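Local atomic coordinates of probable transcriptional regulator (Pseudomonas aeruginosa, PDB entry 2ESN), a protein that probably regulates transcription as a LysR-family protein, binding DNA through an N-terminal helix-turn-helix domain and sensing a ligand, not identified here, through its C-terminal domain. Residues C[9-14]-C[45-50]; C[17-22]-C[76-81]; C[176-181]-C[249-254]; C[238-243]-C[255-260]. One frame throughout, in Å; residues are numbered along the deposited sequence.

Interaction 1 (C[9-14]-C[45-50]); sequences RLDLNL and LGRLRQ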
loop_
_atom_site.group_PDB
_atom_site.type_symbol
_atom_site.label_atom_id
_atom_site.label_comp_id
_atom_site.label_asym_id
_atom_site.label_seq_id
_atom_site.Cartn_x
_atom_site.Cartn_y
_atom_site.Cartn_z
ATOM N N ARG C 9 2.638 32.794 16.002
ATOM C CA ARG C 9 2.661 34.237 16.223
ATOM C C ARG C 9 1.431 34.996 15.668
ATOM O O ARG C 9 1.069 36.053 16.156
ATOM C CB ARG C 9 3.908 34.821 15.558
ATOM C CG ARG C 9 4.350 36.108 16.203
ATOM C CD ARG C 9 5.282 35.797 17.367
ATOM N NE ARG C 9 5.080 36.642 18.556
ATOM C CZ ARG C 9 5.652 37.832 18.773
ATOM N NH1 ARG C 9 5.404 38.472 19.917
ATOM N NH2 ARG C 9 6.457 38.400 17.863
ATOM N N LEU C 10 0.797 34.455 14.651
ATOM C CA LEU C 10 -0.268 35.164 13.953
ATOM C C LEU C 10 -1.608 34.789 14.566
ATOM O O LEU C 10 -1.897 33.600 14.812
ATOM C CB LEU C 10 -0.212 34.805 12.476
ATOM C CG LEU C 10 -1.058 35.548 11.426
ATOM C CD1 LEU C 10 -0.738 37.046 11.318
ATOM C CD2 LEU C 10 -1.002 34.829 10.095
ATOM N N ASP C 11 -2.446 35.794 14.799
ATOM C CA ASP C 11 -3.857 35.485 15.046
ATOM C C ASP C 11 -4.477 34.991 13.738
ATOM O O ASP C 11 -4.947 35.778 12.917
ATOM C CB ASP C 11 -4.588 36.691 15.571
ATOM C CG ASP C 11 -6.016 36.370 15.964
ATOM O OD1 ASP C 11 -6.636 37.200 16.616
ATOM O OD2 ASP C 11 -6.524 35.304 15.628
ATOM N N LEU C 12 -4.469 33.667 13.570
ATOM C CA LEU C 12 -5.063 33.003 12.424
ATOM C C LEU C 12 -6.512 33.396 12.042
ATOM O O LEU C 12 -6.923 33.218 10.874
ATOM C CB LEU C 12 -4.955 31.461 12.619
ATOM C CG LEU C 12 -3.503 30.932 12.795
ATOM C CD1 LEU C 12 -3.444 29.413 12.949
ATOM C CD2 LEU C 12 -2.564 31.385 11.676
ATOM N N ASN C 13 -7.304 33.861 13.003
ATOM C CA ASN C 13 -8.675 34.260 12.706
ATOM C C ASN C 13 -8.678 35.447 11.792
ATOM O O ASN C 13 -9.632 35.602 11.020
ATOM C CB ASN C 13 -9.505 34.635 13.952
ATOM C CG ASN C 13 -9.644 33.515 14.884
ATOM O OD1 ASN C 13 -9.191 33.581 16.051
ATOM N ND2 ASN C 13 -10.230 32.455 14.414
ATOM N N LEU C 14 -7.626 36.267 11.871
ATOM C CA LEU C 14 -7.480 37.416 10.947
ATOM C C LEU C 14 -7.314 36.997 9.519
ATOM O O LEU C 14 -7.433 37.824 8.628
ATOM C CB LEU C 14 -6.256 38.222 11.285
ATOM C CG LEU C 14 -6.214 38.937 12.657
ATOM C CD1 LEU C 14 -4.843 39.599 12.834
ATOM C CD2 LEU C 14 -7.368 39.950 12.843
ATOM N N LEU C 45 -8.689 44.376 9.929
ATOM C CA LEU C 45 -7.774 44.624 8.816
ATOM C C LEU C 45 -6.527 45.382 9.332
ATOM O O LEU C 45 -5.435 45.119 8.867
ATOM C CB LEU C 45 -8.464 45.429 7.696
ATOM C CG LEU C 45 -7.600 46.009 6.563
ATOM C CD1 LEU C 45 -6.802 44.930 5.798
ATOM C CD2 LEU C 45 -8.502 46.890 5.567
ATOM N N GLY C 46 -6.727 46.303 10.296
ATOM C CA GLY C 46 -5.652 47.047 10.903
ATOM C C GLY C 46 -4.695 46.126 11.649
ATOM O O GLY C 46 -3.498 46.259 11.507
ATOM N N ARG C 47 -5.233 45.206 12.452
ATOM C CA ARG C 47 -4.421 44.211 13.116
ATOM C C ARG C 47 -3.614 43.313 12.147
ATOM O O ARG C 47 -2.455 42.991 12.417
ATOM C CB ARG C 47 -5.298 43.365 14.034
ATOM C CG ARG C 47 -5.956 44.151 15.168
ATOM C CD ARG C 47 -6.831 43.199 15.919
ATOM N NE ARG C 47 -6.017 42.013 16.189
ATOM C CZ ARG C 47 -6.496 40.801 16.472
ATOM N NH1 ARG C 47 -7.801 40.617 16.568
ATOM N NH2 ARG C 47 -5.655 39.794 16.709
ATOM N N LEU C 48 -4.242 42.887 11.043
ATOM C CA LEU C 48 -3.586 42.044 10.089
ATOM C C LEU C 48 -2.486 42.854 9.412
ATOM O O LEU C 48 -1.394 42.308 9.153
ATOM C CB LEU C 48 -4.592 41.457 9.051
ATOM C CG LEU C 48 -4.035 40.247 8.242
ATOM C CD1 LEU C 48 -3.388 39.162 9.159
ATOM C CD2 LEU C 48 -5.051 39.570 7.440
ATOM N N ARG C 49 -2.703 44.137 9.123
ATOM C CA ARG C 49 -1.627 44.944 8.514
ATOM C C ARG C 49 -0.390 45.052 9.464
ATOM O O ARG C 49 0.756 45.082 9.026
ATOM C CB ARG C 49 -2.103 46.358 8.181
ATOM C CG ARG C 49 -3.125 46.442 7.055
ATOM C CD ARG C 49 -3.681 47.870 6.865
ATOM N NE ARG C 49 -4.280 48.000 5.509
ATOM C CZ ARG C 49 -5.331 48.757 5.189
ATOM N NH1 ARG C 49 -5.950 49.470 6.119
ATOM N NH2 ARG C 49 -5.763 48.786 3.927
ATOM N N GLN C 50 -0.651 45.143 10.748
ATOM C CA GLN C 50 0.405 45.119 11.769
ATOM C C GLN C 50 1.023 43.735 11.872
ATOM O O GLN C 50 2.232 43.645 11.891
ATOM C CB GLN C 50 -0.135 45.558 13.107
ATOM C CG GLN C 50 -0.585 47.033 13.137
ATOM C CD GLN C 50 0.462 47.986 12.633
ATOM O OE1 GLN C 50 1.622 47.878 12.978
ATOM N NE2 GLN C 50 0.052 48.947 11.818
HETATM O O HOH W 1 -9.043 38.091 15.768
#
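Asp11 holds its CG anti to the backbone N (chi1 -174°), and Arg47 kinks at chi3 (49°), which together bring carboxylate and guanidinium into a salt bridge. Arg47 NH2 gives a hydrogen bond to Asp11 OD1 at 2.8 Å, lying close to the guanidinium plane and using the lone pair of OD1 that faces away from the other oxygen. The two flat groups are turned 43° against each other, and NH2 alone of the Arg47 nitrogens bonds the carboxylate directly. A water serves NH1: it donates to Asp11 OD1 (2.7 Å) and accepts from Arg47 NH1 (2.9 Å). Asp11 OD2 accepts from the backbone N of Asn13, which comes from above the carboxylate plane, an Asx turn that helps hold the carboxylate.

Leu14 lays CD2 over the middle of one guanidinium face, 3.8 Å from Arg47 NH1. Beside the salt bridge the contact is apolar: Leu14 CB meets Leu48 CD1 at 3.7 Å, and Leu10 CD1 reaches the same methyl at 4.0 Å. Beyond, Leu12 packs on Leu12 of the second subunit. The turn leading into helix 15-24 is thus pinned to helix 38-52, probably the recognition helix of the LysR-type winged helix-turn-helix.

Interaction 2 (C[17-22]-C[76-81]); sequences VFDALY and AVAAAL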
loop_
_atom_site.group_PDB
_atom_site.type_symbol
_atom_site.label_atom_id
_atom_site.label_comp_id
_atom_site.label_asym_id
_atom_site.label_seq_id
_atom_site.Cartn_x
_atom_site.Cartn_y
_atom_site.Cartn_z
ATOM N N VAL C 17 -10.406 37.263 7.375
ATOM C CA VAL C 17 -10.681 38.663 6.963
ATOM C C VAL C 17 -9.864 38.926 5.711
ATOM O O VAL C 17 -10.373 39.411 4.688
ATOM C CB VAL C 17 -10.332 39.684 8.138
ATOM C CG1 VAL C 17 -10.390 41.079 7.670
ATOM C CG2 VAL C 17 -11.295 39.516 9.305
ATOM N N PHE C 18 -8.587 38.547 5.759
ATOM C CA PHE C 18 -7.744 38.557 4.585
ATOM C C PHE C 18 -8.422 37.858 3.386
ATOM O O PHE C 18 -8.452 38.403 2.295
ATOM C CB PHE C 18 -6.390 37.891 4.812
ATOM C CG PHE C 18 -5.468 37.995 3.616
ATOM C CD1 PHE C 18 -5.374 36.980 2.697
ATOM C CD2 PHE C 18 -4.722 39.161 3.379
ATOM C CE1 PHE C 18 -4.509 37.097 1.546
ATOM C CE2 PHE C 18 -3.845 39.266 2.238
ATOM C CZ PHE C 18 -3.759 38.217 1.345
ATOM N N ASP C 19 -8.856 36.619 3.585
ATOM C CA ASP C 19 -9.421 35.835 2.506
ATOM C C ASP C 19 -10.748 36.467 1.921
ATOM O O ASP C 19 -10.908 36.548 0.706
ATOM C CB ASP C 19 -9.694 34.431 3.015
ATOM C CG ASP C 19 -10.259 33.497 1.911
ATOM O OD1 ASP C 19 -11.470 33.211 1.926
ATOM O OD2 ASP C 19 -9.478 33.041 1.062
ATOM N N ALA C 20 -11.665 36.870 2.800
ATOM C CA ALA C 20 -12.896 37.550 2.412
ATOM C C ALA C 20 -12.629 38.861 1.634
ATOM O O ALA C 20 -13.290 39.142 0.605
ATOM C CB ALA C 20 -13.683 37.813 3.598
ATOM N N LEU C 21 -11.642 39.645 2.088
ATOM C CA LEU C 21 -11.326 40.906 1.458
ATOM C C LEU C 21 -10.669 40.625 0.106
ATOM O O LEU C 21 -10.863 41.393 -0.839
ATOM C CB LEU C 21 -10.365 41.795 2.315
ATOM C CG LEU C 21 -10.496 43.338 2.355
ATOM C CD1 LEU C 21 -9.218 44.184 2.742
ATOM C CD2 LEU C 21 -11.362 43.984 1.206
ATOM N N TYR C 22 -9.828 39.588 0.015
ATOM C CA TYR C 22 -9.187 39.256 -1.272
ATOM C C TYR C 22 -10.165 38.871 -2.433
ATOM O O TYR C 22 -9.967 39.241 -3.623
ATOM C CB TYR C 22 -8.105 38.186 -1.078
ATOM C CG TYR C 22 -7.248 38.065 -2.316
ATOM C CD1 TYR C 22 -7.557 37.128 -3.316
ATOM C CD2 TYR C 22 -6.150 38.916 -2.525
ATOM C CE1 TYR C 22 -6.806 37.048 -4.494
ATOM C CE2 TYR C 22 -5.379 38.818 -3.722
ATOM C CZ TYR C 22 -5.717 37.877 -4.669
ATOM O OH TYR C 22 -4.959 37.750 -5.849
ATOM N N ALA C 76 -2.312 30.468 -0.903
ATOM C CA ALA C 76 -1.942 29.740 0.341
ATOM C C ALA C 76 -3.078 29.787 1.371
ATOM O O ALA C 76 -3.552 28.766 1.826
ATOM C CB ALA C 76 -0.639 30.426 0.905
ATOM N N VAL C 77 -3.601 30.989 1.670
ATOM C CA VAL C 77 -4.816 31.107 2.529
ATOM C C VAL C 77 -6.019 30.380 1.975
ATOM O O VAL C 77 -6.764 29.626 2.718
ATOM C CB VAL C 77 -5.150 32.575 2.840
ATOM C CG1 VAL C 77 -6.361 32.677 3.714
ATOM C CG2 VAL C 77 -3.992 33.183 3.561
ATOM N N ALA C 78 -6.210 30.525 0.657
ATOM C CA ALA C 78 -7.384 29.847 0.053
ATOM C C ALA C 78 -7.239 28.352 0.115
ATOM O O ALA C 78 -8.206 27.639 0.376
ATOM C CB ALA C 78 -7.599 30.299 -1.375
ATOM N N ALA C 79 -6.040 27.855 -0.140
ATOM C CA ALA C 79 -5.829 26.413 -0.082
ATOM C C ALA C 79 -6.070 25.890 1.368
ATOM O O ALA C 79 -6.790 24.899 1.609
ATOM C CB ALA C 79 -4.420 26.102 -0.556
ATOM N N ALA C 80 -5.544 26.640 2.335
ATOM C CA ALA C 80 -5.596 26.246 3.729
ATOM C C ALA C 80 -7.059 26.187 4.185
ATOM O O ALA C 80 -7.534 25.163 4.774
ATOM C CB ALA C 80 -4.741 27.257 4.552
ATOM N N LEU C 81 -7.800 27.236 3.847
ATOM C CA LEU C 81 -9.227 27.330 4.219
ATOM C C LEU C 81 -10.053 26.249 3.509
ATOM O O LEU C 81 -11.031 25.722 4.065
ATOM C CB LEU C 81 -9.777 28.694 3.881
ATOM C CG LEU C 81 -9.264 29.815 4.789
ATOM C CD1 LEU C 81 -10.001 31.105 4.561
ATOM C CD2 LEU C 81 -9.373 29.405 6.246
#
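Asp19 and Leu81 point at each other from opposite directions where helix 15-24 of the LysR-type winged helix-turn-helix domain meets helix 68-87, the long helix that in this family links the DNA-binding domain to the rest of the protein and pairs with its counterpart in a dimer. The short helical segments cross steeply, at 113° between their directions and with their axes 10.0 Å apart, and contact is confined to a few side chains near the crossing.

Take Asp19 outward from its backbone. Its CB sits against two hydrophobic groups, Val77 CG1 at 3.8 Å and Leu81 CD1 at 3.7 Å. One bond on, CG is at 3.6 Å from the same Leu81 CD1, a methyl that also borders both oxygens. OD2 leans over the backbone of the other helix, 4.0 Å from Ala78 CA, with the Ala78 methyl alongside. OD1 turns to its real polar partner, a salt bridge to Arg23 one turn further along its own helix. With CG anti to the backbone N (chi1 -178°), the carboxylate reaches across and the whole side chain packs against the far helix, while its charge is probably balanced by Arg23.

Phe18 extends the apolar side of the crossing; its side chain also touches Ala70 and Ala74 of the long helix, and its CB lies against Leu48. Val77 and Leu81 face the second subunit too, touching its Leu84 and Leu7 respectively. Val77 divides its methyls between neighbours: CG1 goes to Asp19, while CG2 approaches Phe18 CD1 obliquely at 4.1 Å.

Interaction 3 (C[176-181]-C[249-254]); sequences DRYVVV and LLTAPR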
loop_
_atom_site.group_PDB
_atom_site.type_symbol
_atom_site.label_atom_id
_atom_site.label_comp_id
_atom_site.label_asym_id
_atom_site.label_seq_id
_atom_site.Cartn_x
_atom_site.Cartn_y
_atom_site.Cartn_z
ATOM N N ASP C 176 -35.125 -10.875 -3.453
ATOM C CA ASP C 176 -35.385 -11.402 -4.813
ATOM C C ASP C 176 -34.941 -12.888 -4.868
ATOM O O ASP C 176 -34.436 -13.434 -3.883
ATOM C CB ASP C 176 -34.607 -10.555 -5.859
ATOM C CG ASP C 176 -35.037 -10.780 -7.340
ATOM O OD1 ASP C 176 -36.231 -10.996 -7.701
ATOM O OD2 ASP C 176 -34.131 -10.613 -8.163
ATOM N N ARG C 177 -35.112 -13.525 -6.018
ATOM C CA ARG C 177 -34.602 -14.874 -6.217
ATOM C C ARG C 177 -33.756 -14.988 -7.497
ATOM O O ARG C 177 -33.763 -14.077 -8.364
ATOM C CB ARG C 177 -35.783 -15.845 -6.243
ATOM C CG ARG C 177 -36.880 -15.480 -7.268
ATOM C CD ARG C 177 -38.069 -16.447 -7.138
ATOM N NE ARG C 177 -38.799 -16.580 -8.416
ATOM C CZ ARG C 177 -39.813 -15.799 -8.812
ATOM N NH1 ARG C 177 -40.265 -14.786 -8.055
ATOM N NH2 ARG C 177 -40.367 -16.019 -10.001
ATOM N N TYR C 178 -33.001 -16.075 -7.577
ATOM C CA TYR C 178 -32.273 -16.463 -8.789
ATOM C C TYR C 178 -33.144 -17.285 -9.737
ATOM O O TYR C 178 -34.028 -18.024 -9.288
ATOM C CB TYR C 178 -31.053 -17.296 -8.458
ATOM C CG TYR C 178 -29.857 -16.469 -8.060
ATOM C CD1 TYR C 178 -29.840 -15.793 -6.843
ATOM C CD2 TYR C 178 -28.737 -16.357 -8.900
ATOM C CE1 TYR C 178 -28.745 -14.977 -6.480
ATOM C CE2 TYR C 178 -27.620 -15.598 -8.541
ATOM C CZ TYR C 178 -27.637 -14.904 -7.328
ATOM O OH TYR C 178 -26.570 -14.114 -6.954
ATOM N N VAL C 179 -32.897 -17.121 -11.047
ATOM C CA VAL C 179 -33.520 -17.921 -12.048
ATOM C C VAL C 179 -32.422 -18.349 -13.035
ATOM O O VAL C 179 -31.338 -17.839 -12.958
ATOM C CB VAL C 179 -34.670 -17.165 -12.776
ATOM C CG1 VAL C 179 -35.835 -16.912 -11.839
ATOM C CG2 VAL C 179 -34.178 -15.836 -13.469
ATOM N N VAL C 180 -32.730 -19.327 -13.891
ATOM C CA VAL C 180 -31.872 -19.870 -14.945
ATOM C C VAL C 180 -32.383 -19.189 -16.203
ATOM O O VAL C 180 -33.589 -19.166 -16.467
ATOM C CB VAL C 180 -31.989 -21.413 -15.059
ATOM C CG1 VAL C 180 -31.167 -21.951 -16.255
ATOM C CG2 VAL C 180 -31.451 -22.051 -13.763
ATOM N N VAL C 181 -31.424 -18.634 -16.944
ATOM C CA VAL C 181 -31.636 -17.887 -18.122
ATOM C C VAL C 181 -30.950 -18.631 -19.252
ATOM O O VAL C 181 -29.858 -19.142 -19.054
ATOM C CB VAL C 181 -30.933 -16.492 -17.896
ATOM C CG1 VAL C 181 -30.743 -15.775 -19.165
ATOM C CG2 VAL C 181 -31.692 -15.647 -16.799
ATOM N N LEU C 249 -25.898 -21.389 -20.217
ATOM C CA LEU C 249 -26.865 -21.055 -19.225
ATOM C C LEU C 249 -26.269 -20.096 -18.167
ATOM O O LEU C 249 -25.053 -20.132 -17.904
ATOM C CB LEU C 249 -27.357 -22.341 -18.577
ATOM C CG LEU C 249 -28.014 -23.375 -19.539
ATOM C CD1 LEU C 249 -28.607 -24.508 -18.728
ATOM C CD2 LEU C 249 -29.130 -22.698 -20.336
ATOM N N LEU C 250 -27.115 -19.256 -17.564
ATOM C CA LEU C 250 -26.672 -18.309 -16.580
ATOM C C LEU C 250 -27.668 -18.367 -15.450
ATOM O O LEU C 250 -28.864 -18.355 -15.693
ATOM C CB LEU C 250 -26.588 -16.881 -17.167
ATOM C CG LEU C 250 -26.498 -15.702 -16.154
ATOM C CD1 LEU C 250 -25.091 -15.647 -15.491
ATOM C CD2 LEU C 250 -26.792 -14.352 -16.844
ATOM N N THR C 251 -27.198 -18.425 -14.216
ATOM C CA THR C 251 -28.138 -18.477 -13.057
ATOM C C THR C 251 -27.980 -17.118 -12.339
ATOM O O THR C 251 -26.907 -16.837 -11.787
ATOM C CB THR C 251 -27.819 -19.671 -12.125
ATOM O OG1 THR C 251 -27.623 -20.866 -12.947
ATOM C CG2 THR C 251 -28.942 -19.814 -11.030
ATOM N N ALA C 252 -29.016 -16.273 -12.430
ATOM C CA ALA C 252 -28.873 -14.824 -12.241
ATOM C C ALA C 252 -30.041 -14.321 -11.419
ATOM O O ALA C 252 -31.106 -14.906 -11.465
ATOM C CB ALA C 252 -28.969 -14.081 -13.602
ATOM N N PRO C 253 -29.858 -13.176 -10.754
ATOM C CA PRO C 253 -30.967 -12.491 -10.171
ATOM C C PRO C 253 -32.092 -12.232 -11.156
ATOM O O PRO C 253 -31.869 -11.668 -12.263
ATOM C CB PRO C 253 -30.361 -11.165 -9.676
ATOM C CG PRO C 253 -28.828 -11.479 -9.509
ATOM C CD PRO C 253 -28.555 -12.488 -10.569
ATOM N N ARG C 254 -33.297 -12.594 -10.717
ATOM C CA ARG C 254 -34.526 -12.399 -11.491
ATOM C C ARG C 254 -34.837 -10.926 -11.852
ATOM O O ARG C 254 -35.204 -10.587 -12.995
ATOM C CB ARG C 254 -35.702 -13.108 -10.813
ATOM C CG ARG C 254 -37.004 -13.106 -11.680
ATOM C CD ARG C 254 -38.176 -13.639 -10.846
ATOM N NE ARG C 254 -39.457 -13.706 -11.592
ATOM C CZ ARG C 254 -40.437 -12.762 -11.621
ATOM N NH1 ARG C 254 -41.541 -12.966 -12.328
ATOM N NH2 ARG C 254 -40.337 -11.589 -10.995
HETATM O O HOH W 2 -37.701 -10.307 -9.753
#
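Val179 and Ala252 form a hydrogen-bonded antiparallel pair: Val179 N donates to Ala252 O and Ala252 N to Val179 O, both at 2.9 Å. Val181 and Leu250 repeat the exchange, and at the other end Arg254 N continues the ladder by bonding to Arg177 O at 2.8 Å. In between, Val180 and Thr251 make a non-hydrogen-bonded pair, with Val180 CG2 at 4.1 Å from Thr251 OG1. Tyr178 lays one ring face against Pro253, its CE2 being 3.8 Å from Pro253 CD, while the ring edge is turned to the carbonyl of Thr251.

Two neighbouring strands of the effector-binding domain of LysR regulators, which has the periplasmic-binding-protein fold, are joined here just where strand 249-253 passes into helix 254-264, with Pro253 as N-cap.

Next to that helix start the two arginines run side by side, pointing the same way. The guanidinium of Arg177 stacks on that of Arg254 with planes 28° apart, with Arg254 CD over the centre of the Arg177 guanidinium. Arg177 NH2 comes to 3.0 Å from Arg254 NE; both are donors of cationic groups, making this a close approach of like charges and not a hydrogen bond. A water accepting from Arg254 NH2 donates to Asp176 OD1 at 2.6 Å.

Further out, Asp176 OD2 is hydrogen-bonded to Tyr278 OH and probably to the backbone N of His255. Tyr178 OH is tied to Tyr157, and Thr251 OG1 to Tyr198.

Interaction 4 (C[238-243]-C[255-260]); sequences AALFLA and HAARAL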
loop_
_atom_site.group_PDB
_atom_site.type_symbol
_atom_site.label_atom_id
_atom_site.label_comp_id
_atom_site.label_asym_id
_atom_site.label_seq_id
_atom_site.Cartn_x
_atom_site.Cartn_y
_atom_site.Cartn_z
ATOM N N ALA C 238 -23.777 -7.631 -18.596
ATOM C CA ALA C 238 -23.117 -8.160 -19.782
ATOM C C ALA C 238 -23.365 -9.681 -19.905
ATOM O O ALA C 238 -23.444 -10.184 -21.012
ATOM C CB ALA C 238 -21.635 -7.844 -19.784
ATOM N N ALA C 239 -23.433 -10.378 -18.771
ATOM C CA ALA C 239 -23.592 -11.853 -18.773
ATOM C C ALA C 239 -24.921 -12.260 -19.397
ATOM O O ALA C 239 -25.011 -13.269 -20.093
ATOM C CB ALA C 239 -23.538 -12.389 -17.339
ATOM N N LEU C 240 -25.947 -11.478 -19.129
ATOM C CA LEU C 240 -27.296 -11.695 -19.655
ATOM C C LEU C 240 -27.236 -11.582 -21.172
ATOM O O LEU C 240 -27.774 -12.443 -21.872
ATOM C CB LEU C 240 -28.281 -10.679 -19.014
ATOM C CG LEU C 240 -28.666 -11.059 -17.591
ATOM C CD1 LEU C 240 -29.171 -9.867 -16.798
ATOM C CD2 LEU C 240 -29.750 -12.130 -17.613
ATOM N N PHE C 241 -26.497 -10.618 -21.717
ATOM C CA PHE C 241 -26.332 -10.600 -23.187
ATOM C C PHE C 241 -25.515 -11.773 -23.728
ATOM O O PHE C 241 -25.790 -12.282 -24.839
ATOM C CB PHE C 241 -25.722 -9.287 -23.710
ATOM C CG PHE C 241 -26.699 -8.137 -23.675
ATOM C CD1 PHE C 241 -26.692 -7.246 -22.605
ATOM C CD2 PHE C 241 -27.631 -7.974 -24.731
ATOM C CE1 PHE C 241 -27.601 -6.142 -22.595
ATOM C CE2 PHE C 241 -28.558 -6.929 -24.737
ATOM C CZ PHE C 241 -28.546 -5.996 -23.664
ATOM N N LEU C 242 -24.514 -12.190 -22.964
ATOM C CA LEU C 242 -23.758 -13.373 -23.349
ATOM C C LEU C 242 -24.675 -14.618 -23.498
ATOM O O LEU C 242 -24.627 -15.348 -24.481
ATOM C CB LEU C 242 -22.655 -13.624 -22.295
ATOM C CG LEU C 242 -21.956 -15.016 -22.377
ATOM C CD1 LEU C 242 -21.170 -15.147 -23.728
ATOM C CD2 LEU C 242 -21.012 -15.171 -21.199
ATOM N N ALA C 243 -25.504 -14.854 -22.503
ATOM C CA ALA C 243 -26.521 -15.928 -22.522
ATOM C C ALA C 243 -27.518 -15.919 -23.689
ATOM O O ALA C 243 -27.991 -17.008 -24.112
ATOM C CB ALA C 243 -27.275 -15.916 -21.227
ATOM N N HIS C 255 -34.609 -10.020 -10.914
ATOM C CA HIS C 255 -34.848 -8.625 -11.183
ATOM C C HIS C 255 -34.045 -8.198 -12.392
ATOM O O HIS C 255 -34.558 -7.472 -13.208
ATOM C CB HIS C 255 -34.396 -7.787 -9.960
ATOM C CG HIS C 255 -34.776 -6.323 -10.035
ATOM N ND1 HIS C 255 -36.086 -5.891 -10.141
ATOM C CD2 HIS C 255 -34.016 -5.203 -9.958
ATOM C CE1 HIS C 255 -36.110 -4.571 -10.142
ATOM N NE2 HIS C 255 -34.864 -4.131 -10.049
ATOM N N ALA C 256 -32.772 -8.631 -12.511
ATOM C CA ALA C 256 -31.950 -8.239 -13.680
ATOM C C ALA C 256 -32.329 -8.976 -15.001
ATOM O O ALA C 256 -32.396 -8.383 -16.114
ATOM C CB ALA C 256 -30.440 -8.382 -13.357
ATOM N N ALA C 257 -32.553 -10.277 -14.889
ATOM C CA ALA C 257 -32.881 -11.075 -16.039
ATOM C C ALA C 257 -34.212 -10.583 -16.638
ATOM O O ALA C 257 -34.344 -10.466 -17.877
ATOM C CB ALA C 257 -32.984 -12.599 -15.618
ATOM N N ARG C 258 -35.203 -10.310 -15.785
ATOM C CA ARG C 258 -36.461 -9.692 -16.300
ATOM C C ARG C 258 -36.278 -8.382 -17.023
ATOM O O ARG C 258 -36.921 -8.174 -18.021
ATOM C CB ARG C 258 -37.459 -9.453 -15.190
ATOM C CG ARG C 258 -38.031 -10.716 -14.631
ATOM C CD ARG C 258 -39.021 -10.400 -13.502
ATOM N NE ARG C 258 -40.358 -10.705 -13.995
ATOM C CZ ARG C 258 -41.142 -9.871 -14.689
ATOM N NH1 ARG C 258 -42.331 -10.300 -15.104
ATOM N NH2 ARG C 258 -40.759 -8.610 -14.954
ATOM N N ALA C 259 -35.420 -7.495 -16.524
ATOM C CA ALA C 259 -35.126 -6.218 -17.210
ATOM C C ALA C 259 -34.453 -6.382 -18.587
ATOM O O ALA C 259 -34.544 -5.528 -19.498
ATOM C CB ALA C 259 -34.242 -5.366 -16.310
ATOM N N LEU C 260 -33.712 -7.465 -18.762
ATOM C CA LEU C 260 -33.046 -7.636 -20.034
ATOM C C LEU C 260 -33.654 -8.723 -20.929
ATOM O O LEU C 260 -33.105 -8.978 -21.972
ATOM C CB LEU C 260 -31.528 -7.868 -19.808
ATOM C CG LEU C 260 -30.730 -6.614 -19.401
ATOM C CD1 LEU C 260 -29.194 -6.903 -19.392
ATOM C CD2 LEU C 260 -31.057 -5.430 -20.361
#
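Leu240 is the main bump, pushing its forked end into the hollow between Ala256, Ala257 and Leu260. Its two methyls split over the small residues: CD1 comes to 4.0 Å from Ala256 CB and sits closer still, 3.6 Å, to Ala256 O, while CD2 rests against Ala257, 3.8 Å from its CB. The two alanines make this side of helix 254-264 shallow enough for the fork to reach the backbone itself. Leu260, one turn on, forms the far wall and acts as a bump in return. Its CD1 drops between Leu240 and Phe241, 3.9 Å from Leu240 CB and 3.7 Å from Phe241 CE1. The approach to the phenyl ring is oblique, and the two side chains cross at about a right angle.

Helices 236-244 and 254-264 flank strand 249-253 in the chain and pack on the same side of the sheet in the LysR effector-binding domain, with Val181 touching both Leu240 and Ala257. Their segments run at 58° to each other, axes 10.1 Å apart, and the contacts between them are apolar side-chain packing, with Leu240 CD1 also against a backbone carbonyl.

With chi1 at -74°, Phe241 has CG beside its backbone N, and its ring reaches Leu260. The third subunit comes up to the same ring: its Phe113 approaches the Phe241 ring edge-to-face, its Leu260 packs on Phe241, and its Phe241 in turn packs on Leu260.

In the fold
From the N terminus, interaction 1 closes a loop from the turn before helix 15-24 to helix 38-52. Interaction 2 starts inside that loop and ends beyond it on helix 68-87, so the two cross, and they touch where Leu48 meets Phe18. Interaction 1 stays within the DNA-binding domain, whereas interaction 2 ties helix 15-24 to the linker helix; both touch the second subunit. The chain then runs on to the effector-binding domain, where interactions 3 and 4 have their centres 53 to 67 Å from those of the first pair. These also cross: helix 236-244 falls within the loop of interaction 3, and helix 254-264 follows strand 249-253 directly, fastening two helices to one sheet.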